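Local coordinates for glycosyl hydrolase, family 31/fibronectin type III domain protein (Clostridium perfringens, PDB 4LKS) that binds galactose through a calcium-containing family 32 carbohydrate-binding module, probably helping the glycoside hydrolase it belongs to attach to galactose-bearing glycans, at residues A[27-32]-A[65-70]; A[95-100]-A[139-144]. One frame throughout, in Å; residues are numbered along the deposited sequence. Where two conformers were deposited one is given.

Contact 1 (A[27-32]-A[65-70]); sequences EAIYAT and SITIKL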
loop_
_atom_site.group_PDB
_atom_site.type_symbol
_atom_site.label_atom_id
_atom_site.label_comp_id
_atom_site.label_asym_id
_atom_site.label_seq_id
_atom_site.Cartn_x
_atom_site.Cartn_y
_atom_site.Cartn_z
ATOM N N GLU A 27 -7.626 -7.897 5.618
ATOM C CA GLU A 27 -7.307 -9.125 4.901
ATOM C C GLU A 27 -6.919 -8.795 3.460
ATOM O O GLU A 27 -7.720 -8.217 2.708
ATOM C CB GLU A 27 -8.499 -10.090 4.912
ATOM C CG GLU A 27 -8.191 -11.402 4.203
ATOM C CD GLU A 27 -9.409 -12.296 3.987
ATOM O OE1 GLU A 27 -10.547 -11.880 4.289
ATOM O OE2 GLU A 27 -9.211 -13.427 3.486
ATOM N N ALA A 28 -5.706 -9.169 3.059
ATOM C CA ALA A 28 -5.319 -9.015 1.657
ATOM C C ALA A 28 -5.985 -10.122 0.852
ATOM O O ALA A 28 -5.703 -11.307 1.065
ATOM C CB ALA A 28 -3.803 -9.067 1.493
ATOM N N ILE A 29 -6.865 -9.748 -0.066
ATOM C CA ILE A 29 -7.632 -10.757 -0.793
ATOM C C ILE A 29 -7.180 -10.957 -2.230
ATOM O O ILE A 29 -7.550 -11.943 -2.866
ATOM C CB ILE A 29 -9.148 -10.478 -0.757
ATOM C CG1 ILE A 29 -9.476 -9.144 -1.431
ATOM C CG2 ILE A 29 -9.673 -10.529 0.673
ATOM C CD1 ILE A 29 -10.941 -9.027 -1.813
ATOM N N TYR A 30 -6.369 -10.040 -2.744
ATOM C CA TYR A 30 -5.884 -10.144 -4.117
ATOM C C TYR A 30 -4.638 -9.298 -4.326
ATOM O O TYR A 30 -4.493 -8.237 -3.727
ATOM C CB TYR A 30 -6.982 -9.696 -5.094
ATOM C CG TYR A 30 -6.522 -9.590 -6.524
ATOM C CD1 TYR A 30 -6.546 -10.688 -7.373
ATOM C CD2 TYR A 30 -6.056 -8.385 -7.027
ATOM C CE1 TYR A 30 -6.112 -10.576 -8.685
ATOM C CE2 TYR A 30 -5.619 -8.266 -8.321
ATOM C CZ TYR A 30 -5.653 -9.358 -9.148
ATOM O OH TYR A 30 -5.218 -9.225 -10.446
ATOM N N ALA A 31 -3.739 -9.764 -5.183
ATOM C CA ALA A 31 -2.677 -8.929 -5.709
ATOM C C ALA A 31 -2.368 -9.380 -7.121
ATOM O O ALA A 31 -2.572 -10.546 -7.462
ATOM C CB ALA A 31 -1.426 -9.011 -4.839
ATOM N N THR A 32 -1.865 -8.460 -7.932
ATOM C CA THR A 32 -1.570 -8.763 -9.331
ATOM C C THR A 32 -0.609 -9.942 -9.428
ATOM O O THR A 32 -0.780 -10.850 -10.259
ATOM C CB THR A 32 -0.928 -7.570 -10.006
ATOM O OG1 THR A 32 -1.733 -6.401 -9.789
ATOM C CG2 THR A 32 -0.789 -7.824 -11.496
ATOM N N SER A 65 -1.261 -4.053 -8.357
ATOM C CA SER A 65 -2.125 -3.596 -7.287
ATOM C C SER A 65 -2.340 -4.683 -6.245
ATOM O O SER A 65 -2.074 -5.885 -6.470
ATOM C CB SER A 65 -3.465 -3.108 -7.844
ATOM O OG SER A 65 -4.272 -4.202 -8.223
ATOM N N ILE A 66 -2.801 -4.240 -5.090
ATOM C CA ILE A 66 -3.149 -5.134 -4.001
ATOM C C ILE A 66 -4.491 -4.662 -3.447
ATOM O O ILE A 66 -4.717 -3.458 -3.299
ATOM C CB ILE A 66 -2.045 -5.173 -2.910
ATOM C CG1 ILE A 66 -2.438 -6.132 -1.789
ATOM C CG2 ILE A 66 -1.729 -3.769 -2.362
ATOM C CD1 ILE A 66 -1.300 -6.433 -0.830
ATOM N N THR A 67 -5.387 -5.600 -3.160
ATOM C CA THR A 67 -6.697 -5.262 -2.611
ATOM C C THR A 67 -6.817 -5.763 -1.179
ATOM O O THR A 67 -6.595 -6.952 -0.903
ATOM C CB THR A 67 -7.843 -5.863 -3.427
ATOM O OG1 THR A 67 -7.791 -5.357 -4.764
ATOM C CG2 THR A 67 -9.191 -5.504 -2.789
ATOM N N ILE A 68 -7.137 -4.838 -0.278
ATOM C CA ILE A 68 -7.365 -5.130 1.131
ATOM C C ILE A 68 -8.858 -5.086 1.434
ATOM O O ILE A 68 -9.556 -4.113 1.088
ATOM C CB ILE A 68 -6.661 -4.101 2.037
ATOM C CG1 ILE A 68 -5.179 -3.942 1.655
ATOM C CG2 ILE A 68 -6.853 -4.460 3.530
ATOM C CD1 ILE A 68 -4.367 -5.246 1.545
ATOM N N LYS A 69 -9.344 -6.149 2.072
ATOM C CA LYS A 69 -10.716 -6.230 2.548
ATOM C C LYS A 69 -10.729 -5.960 4.044
ATOM O O LYS A 69 -9.915 -6.523 4.774
ATOM C CB LYS A 69 -11.267 -7.637 2.287
ATOM C CG LYS A 69 -12.669 -7.864 2.826
ATOM C CD LYS A 69 -13.068 -9.326 2.675
ATOM C CE LYS A 69 -14.420 -9.579 3.297
ATOM N NZ LYS A 69 -14.871 -10.983 3.047
ATOM N N LEU A 70 -11.647 -5.109 4.496
ATOM C CA LEU A 70 -11.797 -4.804 5.923
ATOM C C LEU A 70 -12.933 -5.665 6.480
ATOM O O LEU A 70 -13.759 -6.177 5.716
ATOM C CB LEU A 70 -12.057 -3.302 6.129
ATOM C CG LEU A 70 -10.867 -2.441 5.668
ATOM C CD1 LEU A 70 -11.075 -1.931 4.263
ATOM C CD2 LEU A 70 -10.622 -1.276 6.624
HETATM O O HOH W 1 -12.804 -12.980 3.432
#
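Glu-27 and Lys-69 both turn CG anti to the backbone N (chi1 -178° and 176°) and run on extended, which carries the two chains out from the sheet next to each other. Their charged ends stop short of a salt bridge, with Glu-27 OE1 4.6 Å from Lys-69 NZ. One water spans them, donating to Glu-27 OE1 and accepting from Lys-69 NZ. Ile-29 crosses Lys-69 at about a right angle. With its CG1 at chi1 62°, its CG2 is beside the backbone N and rests 3.7 Å from Lys-69 CB. Ile-29 CG1 lies 3.9 Å from Thr-67 CG2.

At the far end Thr-32 closes a two-bond link to the backbone of Ser-65. Thr-32 N donates to Ser-65 O at 3.0 Å. Ser-65 N donates back to the side-chain hydroxyl, Thr-32 OG1, at 2.8 Å. The side chain thus takes an acceptor place that a strand carbonyl would usually fill. On the other face of the sheet, Ala-28 CB packs 3.9 Å from Ile-68 CD1. Ala-31 lies beside Ile-66, and both touch Trp-52 of the opposing sheet.

Between these ends the backbones pair as antiparallel strands. Glu-27 and Lys-69 exchange two bonds. Further on, Ile-29 N donates to Thr-67 O and Thr-67 N donates to Tyr-30 O. Two consecutive residues therefore face Thr-67, and the register slips by one. This is a beta bulge in the edge strand of the five-stranded sheet, within the beta-sandwich of an F5/8 type C (discoidin-like) domain.

Contact 2 (A[95-100]-A[139-144]); sequences YKIETS and QYLRFT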
loop_
_atom_site.group_PDB
_atom_site.type_symbol
_atom_site.label_atom_id
_atom_site.label_comp_id
_atom_site.label_asym_id
_atom_site.label_seq_id
_atom_site.Cartn_x
_atom_site.Cartn_y
_atom_site.Cartn_z
ATOM N N TYR A 95 1.182 6.332 -6.790
ATOM C CA TYR A 95 0.135 5.375 -6.439
ATOM C C TYR A 95 -1.250 5.864 -6.866
ATOM O O TYR A 95 -1.462 7.057 -7.169
ATOM C CB TYR A 95 0.138 5.110 -4.916
ATOM C CG TYR A 95 -0.153 6.383 -4.150
ATOM C CD1 TYR A 95 -1.466 6.802 -3.939
ATOM C CD2 TYR A 95 0.871 7.197 -3.695
ATOM C CE1 TYR A 95 -1.749 7.998 -3.293
ATOM C CE2 TYR A 95 0.597 8.404 -3.036
ATOM C CZ TYR A 95 -0.720 8.787 -2.841
ATOM O OH TYR A 95 -1.029 9.976 -2.210
ATOM N N LYS A 96 -2.188 4.928 -6.850
ATOM C CA LYS A 96 -3.603 5.224 -6.996
ATOM C C LYS A 96 -4.346 4.478 -5.896
ATOM O O LYS A 96 -3.956 3.364 -5.500
ATOM C CB LYS A 96 -4.119 4.808 -8.384
ATOM C CG LYS A 96 -5.622 5.032 -8.578
ATOM C CD LYS A 96 -6.045 4.821 -10.027
ATOM C CE LYS A 96 -5.959 3.369 -10.439
ATOM N NZ LYS A 96 -6.526 3.212 -11.823
ATOM N N ILE A 97 -5.392 5.123 -5.381
ATOM C CA ILE A 97 -6.265 4.506 -4.394
ATOM C C ILE A 97 -7.682 4.444 -4.944
ATOM O O ILE A 97 -8.223 5.445 -5.432
ATOM C CB ILE A 97 -6.277 5.294 -3.079
ATOM C CG1 ILE A 97 -4.912 5.197 -2.402
ATOM C CG2 ILE A 97 -7.364 4.751 -2.144
ATOM C CD1 ILE A 97 -4.725 6.156 -1.265
ATOM N N GLU A 98 -8.279 3.256 -4.871
ATOM C CA GLU A 98 -9.686 3.065 -5.230
ATOM C C GLU A 98 -10.355 2.378 -4.052
ATOM O O GLU A 98 -9.712 1.620 -3.339
ATOM C CB GLU A 98 -9.816 2.144 -6.440
ATOM C CG GLU A 98 -9.280 2.699 -7.727
ATOM C CD GLU A 98 -9.094 1.593 -8.743
ATOM O OE1 GLU A 98 -8.076 0.866 -8.657
ATOM O OE2 GLU A 98 -9.990 1.404 -9.588
ATOM N N THR A 99 -11.646 2.621 -3.852
ATOM C CA THR A 99 -12.362 1.902 -2.802
ATOM C C THR A 99 -13.666 1.352 -3.333
ATOM O O THR A 99 -14.181 1.811 -4.353
ATOM C CB THR A 99 -12.650 2.772 -1.558
ATOM O OG1 THR A 99 -13.407 3.924 -1.930
ATOM C CG2 THR A 99 -11.358 3.219 -0.882
ATOM N N SER A 100 -14.216 0.377 -2.626
ATOM C CA SER A 100 -15.528 -0.146 -2.988
ATOM C C SER A 100 -16.233 -0.770 -1.803
ATOM O O SER A 100 -15.614 -1.036 -0.763
ATOM C CB SER A 100 -15.417 -1.152 -4.134
ATOM O OG SER A 100 -14.781 -2.329 -3.706
ATOM N N GLN A 139 -15.368 -1.053 2.256
ATOM C CA GLN A 139 -14.937 -2.326 2.835
ATOM C C GLN A 139 -13.755 -2.914 2.054
ATOM O O GLN A 139 -13.117 -3.870 2.486
ATOM C CB GLN A 139 -16.089 -3.335 2.912
ATOM C CG GLN A 139 -15.682 -4.611 3.636
ATOM C CD GLN A 139 -16.834 -5.540 3.952
ATOM O OE1 GLN A 139 -17.951 -5.362 3.463
ATOM N NE2 GLN A 139 -16.560 -6.551 4.770
ATOM N N TYR A 140 -13.466 -2.339 0.893
ATOM C CA TYR A 140 -12.320 -2.783 0.096
ATOM C C TYR A 140 -11.535 -1.573 -0.360
ATOM O O TYR A 140 -12.118 -0.548 -0.749
ATOM C CB TYR A 140 -12.786 -3.573 -1.140
ATOM C CG TYR A 140 -13.662 -4.753 -0.809
ATOM C CD1 TYR A 140 -15.033 -4.587 -0.593
ATOM C CD2 TYR A 140 -13.127 -6.028 -0.717
ATOM C CE1 TYR A 140 -15.841 -5.666 -0.281
ATOM C CE2 TYR A 140 -13.923 -7.108 -0.406
ATOM C CZ TYR A 140 -15.276 -6.920 -0.191
ATOM O OH TYR A 140 -16.062 -8.007 0.122
ATOM N N LEU A 141 -10.212 -1.690 -0.336
ATOM C CA LEU A 141 -9.352 -0.649 -0.869
ATOM C C LEU A 141 -8.332 -1.300 -1.785
ATOM O O LEU A 141 -7.644 -2.230 -1.386
ATOM C CB LEU A 141 -8.659 0.128 0.272
ATOM C CG LEU A 141 -7.792 1.322 -0.160
ATOM C CD1 LEU A 141 -7.862 2.494 0.843
ATOM C CD2 LEU A 141 -6.339 0.904 -0.407
ATOM N N ARG A 142 -8.253 -0.804 -3.012
ATOM C CA ARG A 142 -7.256 -1.250 -3.971
ATOM C C ARG A 142 -6.164 -0.192 -4.104
ATOM O O ARG A 142 -6.419 0.963 -4.465
ATOM C CB ARG A 142 -7.904 -1.558 -5.323
ATOM C CG ARG A 142 -6.917 -2.090 -6.364
ATOM C CD ARG A 142 -7.613 -2.839 -7.492
ATOM N NE ARG A 142 -8.454 -1.968 -8.318
ATOM C CZ ARG A 142 -9.384 -2.415 -9.162
ATOM N NH1 ARG A 142 -9.600 -3.719 -9.285
ATOM N NH2 ARG A 142 -10.097 -1.558 -9.883
ATOM N N PHE A 143 -4.944 -0.614 -3.787
ATOM C CA PHE A 143 -3.765 0.246 -3.809
ATOM C C PHE A 143 -2.910 -0.158 -5.003
ATOM O O PHE A 143 -2.451 -1.301 -5.085
ATOM C CB PHE A 143 -2.989 0.078 -2.495
ATOM C CG PHE A 143 -1.743 0.927 -2.395
ATOM C CD1 PHE A 143 -1.816 2.258 -2.016
ATOM C CD2 PHE A 143 -0.495 0.387 -2.671
ATOM C CE1 PHE A 143 -0.659 3.043 -1.922
ATOM C CE2 PHE A 143 0.656 1.162 -2.572
ATOM C CZ PHE A 143 0.573 2.485 -2.190
ATOM N N THR A 144 -2.719 0.770 -5.939
ATOM C CA THR A 144 -2.010 0.495 -7.185
ATOM C C THR A 144 -0.697 1.235 -7.210
ATOM O O THR A 144 -0.655 2.423 -6.941
ATOM C CB THR A 144 -2.845 0.938 -8.391
ATOM O OG1 THR A 144 -4.082 0.219 -8.387
ATOM C CG2 THR A 144 -2.093 0.660 -9.697
HETATM O O HOH W 2 -5.924 1.618 -7.187
#
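Ser-100 O is gripped by two backbone donors, Gln-139 N and Tyr-140 N, each at 3.0 Å. They reach the oxygen from opposite faces of its carbonyl plane. Gln-139 and Tyr-140 both facing Ser-100 makes a classic beta bulge, at the corner where the chain enters the strand. The same oxygen lies at the edge of the Tyr-140 ring.

Farther along, Arg-142 holds Glu-98 side-on in a salt bridge. NE meets Glu-98 OE1 at 2.9 Å, and NH2 meets Glu-98 OE2 at 3.0 Å. Both oxygens lie close to the guanidinium plane, but NE comes to OE1 from above the carboxylate plane. The two flat groups are turned 42° apart. Glu-98 has CG anti to its carbonyl carbon (chi1 -67°), and its carboxylate leans across to the arginine. A water lies within hydrogen-bonding distance of Glu-98 OE1, Arg-142 O and Thr-144 OG1, and links the carboxylate to the partner strand.

The other face is largely apolar. Ile-97 CG2 meets Leu-141 CD1 at 3.8 Å, and Tyr-95 CB packs obliquely on Phe-143 CE1 at 3.7 Å. Paired backbone bonds at Lys-96 with Thr-144 and at Glu-98 with Arg-142 hold the antiparallel register.

Strand 95-100 lies between strands 140-148 and 107-113, and Ile-97 bonds to the latter. Trp-106 makes a cation-pi contact with Arg-142. Tyr-95, Ile-97 and Thr-99 on the largely apolar face pack on strand 129-138 of the other sheet.

Overall arrangement
Contacts 1 and 2 are neighbouring strand pairs of one five-stranded sheet, their centres about 9 Å apart. Strands 64-70 and 140-148 join them through backbone pairing, including Ile-68 with Leu-141. Contact 1 takes in an outermost strand and has three exposed residues. Contact 2 is more interior, with seven buried residues and none exposed. Each turns a largely apolar face toward the second sheet and a more polar face outward. The charges differ with place: a water bridges the opposite charges at the exposed end of contact 1, whereas contact 2 has a direct salt bridge. Both contain a bulge, one mid-strand in contact 1 and one at the strand entrance in contact 2.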